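Local atomic coordinates of probable amino acid aminotransferase (Mycobacterium tuberculosis, PDB entry 6Q1S), a protein that belongs to the class IV aminotransferases and binds 4'-deoxy-4'-aminopyridoxal-5'-phosphate and 2-oxoglutaric acid as a two-chain assembly. Residues 22-27 against 95-100; 28-33 against 58-63. All blocks are in the same frame, centred on the assembly; numbering follows the deposited sequence.

In the fold
From the N terminus, the chain first reaches 22-27, which carries the short helix 24-27 and forms one side of contact 1. It continues directly into 28-33, which enters strand 31-39, and at the end of helix 46-59 turns back so that 58-63 closes the inner loop, contact 2. Only after helix 67-84, at the end of strand 89-96, does 95-100 close the wider loop of contact 1, within which contact 2 lies. Strands 31-39 and 89-96 are antiparallel neighbours in one sheet, so both contacts gather at the same sheet end. Arg97 joins them directly: it belongs to contact 1, and its NH2 probably donates a hydrogen bond to Met60 O of contact 2.

Contact 1: 22-27 against 95-100; sequences DDLAAV and YSRGRE
Asp23 and Arg99 form a single backbone bridge, their CA atoms 4.1 Å apart, where 22-25 and 96-100 run in nearly opposite directions. Two backbone bonds flank this point: Leu24 N to Gly98 O, at 2.8 Å and nearly straight (168°), and the longer Glu100 N to Asp22 O. Gly98 has positive phi, in a backbone conformation that by itself calls for glycine.

Asp23 is the N-cap of helix 24-27. With CG anti to the backbone N (chi1 -165°), its OD1 accepts from Ala25 N at 2.9 Å through the anti lone pair, while Ser96 OG donates to the same oxygen from the syn side at 2.8 Å. Ser96 OG in turn receives Gly98 N in an ST turn, and Thr106 OG1 bonds the other carboxylate oxygen, Asp23 OD2, so three bonds grip the Asp23 carboxylate, two of them on OD1. Asp22 and Arg99 make a salt bridge, OD2 to NE 3.0 Å, with the carboxylate and guanidinium planes 57° apart; its individual hydrogen bonds are weak. Leu24 lays CD1 against Arg97 CB at 3.8 Å, and the CB atoms of Ala25 and Ser96 meet at 3.5 Å.

Glu100 OE1 forms a salt bridge with Arg92 of the second subunit, and Ala25 packs on Ala26 of that subunit. The contact thus fastens the short helix 24-27 to the loop leaving strand 89-96, beside strand 106-113 and the subunit interface.

Contact 2: 28-33 against 58-63; sequences RGDGVF and RLMDLP
Val32, near the start of strand 31-39, meets Met60 and Leu62 just beyond the end of helix 46-59. The apolar part of the contact centres on its CG1, which lies 3.7 Å from Met60 CG and 3.9 Å from Leu62 CD1. The two Val32 branches meet the Leu62 CD1 methyl end on, CG2 at 4.0 Å from it. The Met60 chain instead runs alongside Val32, antiparallel to it, and touches CG1 with its CG. Leu53 and Ser56 of helix 46-59 add to the surroundings of Val32.

The Met60 methyl also reaches polar atoms. Its chain bends at chi2 (-83°) and again at chi3 (-73°), carrying CE past Val32 to the turn before the strand, where it lies 3.1 Å from Asp30 OD2 and 3.6 Å from Gly31 N. Asp30 is the centre of an inverse gamma turn, and its OD1 forms a salt bridge with Arg97.

A Schellman motif ends helix 46-59, with Leu62 N bonded to Ala57 O and Asp61, at positive phi, as the C-prime residue. Met60 and Leu62, on either side of Asp61, both turn their CB toward the strand.

Across the two segments the contact is therefore side-chain packing, without hydrogen bonds between them. Polar linkage comes through Arg97, which bridges Asp30 OD1 and, probably, Met60 O, and so ties the turn before the strand to the residue after the helix.

Contact 1: 22-27 against 95-100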
ATOM      1  N   ASP B  22     -11.778   6.886 -10.773  1.00 18.12           N
ATOM      2  CA  ASP B  22     -12.307   6.092  -9.672  1.00 20.26           C
ATOM      3  C   ASP B  22     -11.842   4.641  -9.714  1.00 20.48           C
ATOM      4  O   ASP B  22     -12.421   3.797  -9.021  1.00 24.46           O
ATOM      5  CB  ASP B  22     -13.836   6.155  -9.659  1.00 22.59           C
ATOM      6  CG  ASP B  22     -14.444   5.817 -11.002  1.00 27.95           C
ATOM      7  OD1 ASP B  22     -15.688   5.741 -11.087  1.00 30.43           O
ATOM      8  OD2 ASP B  22     -13.681   5.590 -11.963  1.00 30.75           O
ATOM      9  N   ASP B  23     -10.824   4.327 -10.512  1.00 17.20           N
ATOM     10  CA  ASP B  23     -10.279   2.977 -10.523  1.00 17.46           C
ATOM     11  C   ASP B  23      -9.622   2.689  -9.180  1.00 17.37           C
ATOM     12  O   ASP B  23      -8.857   3.508  -8.664  1.00 17.33           O
ATOM     13  CB  ASP B  23      -9.273   2.813 -11.661  1.00 17.88           C
ATOM     14  CG  ASP B  23      -8.945   1.360 -11.946  1.00 18.20           C
ATOM     15  OD1 ASP B  23      -8.273   0.725 -11.105  1.00 19.05           O
ATOM     16  OD2 ASP B  23      -9.365   0.847 -13.004  1.00 18.43           O
ATOM     17  N   LEU B  24      -9.933   1.526  -8.607  1.00 19.15           N
ATOM     18  CA  LEU B  24      -9.460   1.210  -7.265  1.00 18.19           C
ATOM     19  C   LEU B  24      -7.947   1.052  -7.196  1.00 17.60           C
ATOM     20  O   LEU B  24      -7.383   1.106  -6.099  1.00 19.17           O
ATOM     21  CB  LEU B  24     -10.149  -0.053  -6.756  1.00 17.99           C
ATOM     22  CG  LEU B  24     -11.606   0.179  -6.351  1.00 17.02           C
ATOM     23  CD1 LEU B  24     -12.396  -1.119  -6.394  1.00 17.14           C
ATOM     24  CD2 LEU B  24     -11.676   0.815  -4.972  1.00 16.75           C
ATOM     25  N   ALA B  25      -7.276   0.869  -8.336  1.00 17.93           N
ATOM     26  CA  ALA B  25      -5.818   0.866  -8.330  1.00 18.22           C
ATOM     27  C   ALA B  25      -5.259   2.226  -7.949  1.00 18.10           C
ATOM     28  O   ALA B  25      -4.203   2.306  -7.310  1.00 18.23           O
ATOM     29  CB  ALA B  25      -5.283   0.447  -9.698  1.00 18.63           C
ATOM     30  N   ALA B  26      -5.946   3.301  -8.328  1.00 17.88           N
ATOM     31  CA  ALA B  26      -5.453   4.649  -8.087  1.00 17.81           C
ATOM     32  C   ALA B  26      -5.934   5.228  -6.763  1.00 18.59           C
ATOM     33  O   ALA B  26      -5.174   5.928  -6.086  1.00 22.29           O
ATOM     34  CB  ALA B  26      -5.872   5.571  -9.233  1.00 17.81           C
ATOM     35  N   VAL B  27      -7.179   4.958  -6.372  1.00 18.06           N
ATOM     36  CA  VAL B  27      -7.697   5.581  -5.160  1.00 16.88           C
ATOM     37  C   VAL B  27      -7.312   4.785  -3.919  1.00 18.83           C
ATOM     38  O   VAL B  27      -7.209   5.352  -2.826  1.00 22.38           O
ATOM     39  CB  VAL B  27      -9.223   5.764  -5.254  1.00 17.24           C
ATOM     40  CG1 VAL B  27      -9.576   6.735  -6.373  1.00 16.57           C
ATOM     41  CG2 VAL B  27      -9.916   4.423  -5.456  1.00 19.98           C
ATOM     42  N   TYR B  95      -3.232  -5.582 -12.702  1.00 20.86           N
ATOM     43  CA  TYR B  95      -4.500  -6.278 -12.489  1.00 20.69           C
ATOM     44  C   TYR B  95      -5.158  -5.662 -11.257  1.00 20.14           C
ATOM     45  O   TYR B  95      -4.781  -5.971 -10.123  1.00 20.06           O
ATOM     46  CB  TYR B  95      -4.278  -7.778 -12.324  1.00 21.08           C
ATOM     47  CG  TYR B  95      -5.543  -8.607 -12.296  1.00 21.04           C
ATOM     48  CD1 TYR B  95      -6.614  -8.309 -13.127  1.00 20.95           C
ATOM     49  CD2 TYR B  95      -5.653  -9.709 -11.457  1.00 21.14           C
ATOM     50  CE1 TYR B  95      -7.769  -9.072 -13.106  1.00 20.95           C
ATOM     51  CE2 TYR B  95      -6.799 -10.479 -11.431  1.00 21.15           C
ATOM     52  CZ  TYR B  95      -7.854 -10.158 -12.256  1.00 21.06           C
ATOM     53  OH  TYR B  95      -8.999 -10.924 -12.231  1.00 22.07           O
ATOM     54  N   SER B  96      -6.144  -4.800 -11.484  1.00 21.61           N
ATOM     55  CA  SER B  96      -6.809  -4.065 -10.422  1.00 22.95           C
ATOM     56  C   SER B  96      -8.249  -4.530 -10.265  1.00 23.29           C
ATOM     57  O   SER B  96      -8.818  -5.171 -11.152  1.00 25.06           O
ATOM     58  CB  SER B  96      -6.788  -2.561 -10.710  1.00 21.43           C
ATOM     59  OG  SER B  96      -7.966  -1.935 -10.234  1.00 20.64           O
ATOM     60  N   ARG B  97      -8.837  -4.183  -9.118  1.00 21.60           N
ATOM     61  CA  ARG B  97     -10.215  -4.564  -8.834  1.00 21.62           C
ATOM     62  C   ARG B  97     -11.219  -3.845  -9.725  1.00 22.53           C
ATOM     63  O   ARG B  97     -12.384  -4.256  -9.773  1.00 25.98           O
ATOM     64  CB  ARG B  97     -10.536  -4.310  -7.359  1.00 18.92           C
ATOM     65  CG  ARG B  97     -11.691  -5.148  -6.823  1.00 19.24           C
ATOM     66  CD  ARG B  97     -11.782  -5.075  -5.306  1.00 18.36           C
ATOM     67  NE  ARG B  97     -10.524  -5.443  -4.661  1.00 18.27           N
ATOM     68  CZ  ARG B  97     -10.182  -6.688  -4.343  1.00 19.24           C
ATOM     69  NH1 ARG B  97     -11.007  -7.695  -4.603  1.00 19.10           N
ATOM     70  NH2 ARG B  97      -9.018  -6.928  -3.760  1.00 21.15           N
ATOM     71  N   GLY B  98     -10.809  -2.796 -10.426  1.00 19.50           N
ATOM     72  CA  GLY B  98     -11.709  -2.079 -11.303  1.00 18.33           C
ATOM     73  C   GLY B  98     -12.216  -0.793 -10.690  1.00 18.65           C
ATOM     74  O   GLY B  98     -11.714  -0.291  -9.680  1.00 20.49           O
ATOM     75  N   ARG B  99     -13.236  -0.243 -11.343  1.00 18.46           N
ATOM     76  CA  ARG B  99     -13.832   1.004 -10.892  1.00 19.50           C
ATOM     77  C   ARG B  99     -14.666   0.765  -9.637  1.00 21.12           C
ATOM     78  O   ARG B  99     -15.168  -0.336  -9.398  1.00 23.37           O
ATOM     79  CB  ARG B  99     -14.693   1.600 -12.006  1.00 19.35           C
ATOM     80  CG  ARG B  99     -13.867   2.130 -13.168  1.00 20.98           C
ATOM     81  CD  ARG B  99     -14.711   2.721 -14.287  1.00 22.95           C
ATOM     82  NE  ARG B  99     -15.371   3.964 -13.899  1.00 26.06           N
ATOM     83  CZ  ARG B  99     -16.143   4.680 -14.708  1.00 28.98           C
ATOM     84  NH1 ARG B  99     -16.348   4.276 -15.954  1.00 31.06           N
ATOM     85  NH2 ARG B  99     -16.702   5.805 -14.280  1.00 29.58           N
ATOM     86  N   GLU B 100     -14.799   1.809  -8.822  1.00 22.51           N
ATOM     87  CA  GLU B 100     -15.629   1.722  -7.628  1.00 26.05           C
ATOM     88  C   GLU B 100     -17.095   1.566  -8.014  1.00 29.37           C
ATOM     89  O   GLU B 100     -17.633   2.362  -8.790  1.00 29.00           O
ATOM     90  CB  GLU B 100     -15.442   2.956  -6.748  1.00 28.92           C
ATOM     91  CG  GLU B 100     -16.276   2.923  -5.477  1.00 34.89           C
ATOM     92  CD  GLU B 100     -16.086   4.158  -4.619  1.00 39.21           C
ATOM     93  OE1 GLU B 100     -15.253   5.015  -4.981  1.00 40.83           O
ATOM     94  OE2 GLU B 100     -16.773   4.270  -3.582  1.00 40.31           O
TER

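Contact 2: 28-33 against 58-63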
ATOM      1  N   ARG B  28      -7.101   3.471  -4.051  1.00 17.09           N
ATOM      2  CA  ARG B  28      -6.790   2.647  -2.888  1.00 17.15           C
ATOM      3  C   ARG B  28      -5.655   1.655  -3.121  1.00 17.82           C
ATOM      4  O   ARG B  28      -5.377   0.844  -2.227  1.00 17.62           O
ATOM      5  CB  ARG B  28      -8.042   1.907  -2.392  1.00 16.97           C
ATOM      6  CG  ARG B  28      -9.156   2.847  -1.959  1.00 17.10           C
ATOM      7  CD  ARG B  28      -8.974   3.219  -0.489  1.00 17.91           C
ATOM      8  NE  ARG B  28      -9.972   4.171  -0.005  1.00 21.07           N
ATOM      9  CZ  ARG B  28     -11.242   3.873   0.254  1.00 27.69           C
ATOM     10  NH1 ARG B  28     -11.690   2.637   0.078  1.00 31.76           N
ATOM     11  NH2 ARG B  28     -12.063   4.817   0.692  1.00 29.67           N
ATOM     12  N   GLY B  29      -4.978   1.701  -4.267  1.00 19.37           N
ATOM     13  CA  GLY B  29      -3.948   0.716  -4.559  1.00 18.15           C
ATOM     14  C   GLY B  29      -4.434  -0.714  -4.516  1.00 18.25           C
ATOM     15  O   GLY B  29      -3.668  -1.616  -4.158  1.00 18.54           O
ATOM     16  N   ASP B  30      -5.695  -0.946  -4.870  1.00 18.74           N
ATOM     17  CA  ASP B  30      -6.352  -2.235  -4.662  1.00 21.07           C
ATOM     18  C   ASP B  30      -6.179  -3.069  -5.925  1.00 20.87           C
ATOM     19  O   ASP B  30      -7.014  -3.049  -6.831  1.00 24.22           O
ATOM     20  CB  ASP B  30      -7.823  -2.030  -4.321  1.00 25.30           C
ATOM     21  CG  ASP B  30      -8.461  -3.260  -3.718  1.00 29.30           C
ATOM     22  OD1 ASP B  30      -9.684  -3.234  -3.467  1.00 32.31           O
ATOM     23  OD2 ASP B  30      -7.738  -4.243  -3.458  1.00 32.09           O
ATOM     24  N   GLY B  31      -5.087  -3.819  -5.979  1.00 18.85           N
ATOM     25  CA  GLY B  31      -4.829  -4.680  -7.118  1.00 19.25           C
ATOM     26  C   GLY B  31      -3.502  -5.382  -6.945  1.00 19.66           C
ATOM     27  O   GLY B  31      -2.776  -5.155  -5.974  1.00 19.63           O
ATOM     28  N   VAL B  32      -3.195  -6.250  -7.908  1.00 20.07           N
ATOM     29  CA  VAL B  32      -1.944  -6.992  -7.915  1.00 20.54           C
ATOM     30  C   VAL B  32      -1.240  -6.740  -9.241  1.00 20.87           C
ATOM     31  O   VAL B  32      -1.855  -6.339 -10.232  1.00 20.82           O
ATOM     32  CB  VAL B  32      -2.163  -8.503  -7.693  1.00 20.83           C
ATOM     33  CG1 VAL B  32      -2.879  -8.745  -6.374  1.00 20.87           C
ATOM     34  CG2 VAL B  32      -2.943  -9.107  -8.851  1.00 21.02           C
ATOM     35  N   PHE B  33       0.070  -6.980  -9.254  1.00 21.26           N
ATOM     36  CA  PHE B  33       0.839  -6.777 -10.471  1.00 21.65           C
ATOM     37  C   PHE B  33       2.040  -7.710 -10.491  1.00 22.20           C
ATOM     38  O   PHE B  33       2.366  -8.370  -9.502  1.00 22.26           O
ATOM     39  CB  PHE B  33       1.282  -5.315 -10.622  1.00 21.47           C
ATOM     40  CG  PHE B  33       2.516  -4.961  -9.840  1.00 21.58           C
ATOM     41  CD1 PHE B  33       2.447  -4.716  -8.479  1.00 21.26           C
ATOM     42  CD2 PHE B  33       3.741  -4.845 -10.475  1.00 22.04           C
ATOM     43  CE1 PHE B  33       3.583  -4.380  -7.762  1.00 21.40           C
ATOM     44  CE2 PHE B  33       4.881  -4.510  -9.766  1.00 22.18           C
ATOM     45  CZ  PHE B  33       4.800  -4.276  -8.407  1.00 21.95           C
ATOM     46  N   ARG B  58      -5.803 -14.560  -5.768  1.00 26.00           N
ATOM     47  CA  ARG B  58      -6.591 -15.328  -4.809  1.00 28.19           C
ATOM     48  C   ARG B  58      -6.508 -14.724  -3.415  1.00 28.67           C
ATOM     49  O   ARG B  58      -7.523 -14.618  -2.716  1.00 32.04           O
ATOM     50  CB  ARG B  58      -6.110 -16.778  -4.769  1.00 30.37           C
ATOM     51  CG  ARG B  58      -7.001 -17.697  -3.941  1.00 32.22           C
ATOM     52  CD  ARG B  58      -6.341 -19.041  -3.685  1.00 33.80           C
ATOM     53  NE  ARG B  58      -5.032 -18.876  -3.056  1.00 33.93           N
ATOM     54  CZ  ARG B  58      -4.259 -19.880  -2.655  1.00 33.26           C
ATOM     55  NH1 ARG B  58      -4.653 -21.136  -2.818  1.00 33.54           N
ATOM     56  NH2 ARG B  58      -3.083 -19.625  -2.095  1.00 32.22           N
ATOM     57  N   LEU B  59      -5.309 -14.317  -2.997  1.00 25.65           N
ATOM     58  CA  LEU B  59      -5.141 -13.671  -1.702  1.00 22.93           C
ATOM     59  C   LEU B  59      -5.856 -12.332  -1.624  1.00 22.43           C
ATOM     60  O   LEU B  59      -6.146 -11.862  -0.519  1.00 21.71           O
ATOM     61  CB  LEU B  59      -3.654 -13.477  -1.404  1.00 21.95           C
ATOM     62  CG  LEU B  59      -2.852 -14.756  -1.161  1.00 21.78           C
ATOM     63  CD1 LEU B  59      -1.373 -14.518  -1.409  1.00 22.03           C
ATOM     64  CD2 LEU B  59      -3.088 -15.265   0.251  1.00 22.94           C
ATOM     65  N   MET B  60      -6.151 -11.711  -2.762  1.00 24.13           N
ATOM     66  CA  MET B  60      -6.790 -10.404  -2.794  1.00 22.00           C
ATOM     67  C   MET B  60      -8.261 -10.479  -3.167  1.00 22.04           C
ATOM     68  O   MET B  60      -8.874  -9.437  -3.423  1.00 23.20           O
ATOM     69  CB  MET B  60      -6.042  -9.485  -3.756  1.00 20.52           C
ATOM     70  CG  MET B  60      -4.748  -8.960  -3.174  1.00 19.82           C
ATOM     71  SD  MET B  60      -5.049  -7.520  -2.140  1.00 19.30           S
ATOM     72  CE  MET B  60      -5.400  -6.300  -3.397  1.00 19.05           C
ATOM     73  N   ASP B  61      -8.837 -11.681  -3.194  1.00 20.82           N
ATOM     74  CA  ASP B  61     -10.251 -11.876  -3.515  1.00 20.07           C
ATOM     75  C   ASP B  61     -10.603 -11.214  -4.842  1.00 19.69           C
ATOM     76  O   ASP B  61     -11.664 -10.605  -5.003  1.00 19.38           O
ATOM     77  CB  ASP B  61     -11.141 -11.365  -2.381  1.00 19.43           C
ATOM     78  CG  ASP B  61     -10.829 -12.034  -1.058  1.00 19.58           C
ATOM     79  OD1 ASP B  61     -10.796 -13.283  -1.017  1.00 19.99           O
ATOM     80  OD2 ASP B  61     -10.608 -11.316  -0.063  1.00 19.33           O
ATOM     81  N   LEU B  62      -9.707 -11.325  -5.781  1.00 19.96           N
ATOM     82  CA  LEU B  62      -9.805 -10.858  -7.148  1.00 20.00           C
ATOM     83  C   LEU B  62     -10.244 -11.995  -8.057  1.00 20.44           C
ATOM     84  O   LEU B  62      -9.955 -13.163  -7.781  1.00 21.92           O
ATOM     85  CB  LEU B  62      -8.457 -10.310  -7.628  1.00 20.11           C
ATOM     86  CG  LEU B  62      -8.146  -8.878  -7.203  1.00 19.68           C
ATOM     87  CD1 LEU B  62      -6.668  -8.574  -7.381  1.00 19.88           C
ATOM     88  CD2 LEU B  62      -8.989  -7.912  -8.011  1.00 19.41           C
ATOM     89  N   PRO B  63     -10.956 -11.688  -9.141  1.00 20.43           N
ATOM     90  CA  PRO B  63     -11.332 -12.742 -10.089  1.00 20.91           C
ATOM     91  C   PRO B  63     -10.105 -13.488 -10.582  1.00 21.42           C
ATOM     92  O   PRO B  63      -9.037 -12.905 -10.785  1.00 21.42           O
ATOM     93  CB  PRO B  63     -12.022 -11.973 -11.220  1.00 20.79           C
ATOM     94  CG  PRO B  63     -12.529 -10.730 -10.567  1.00 20.19           C
ATOM     95  CD  PRO B  63     -11.515 -10.378  -9.516  1.00 20.01           C
TER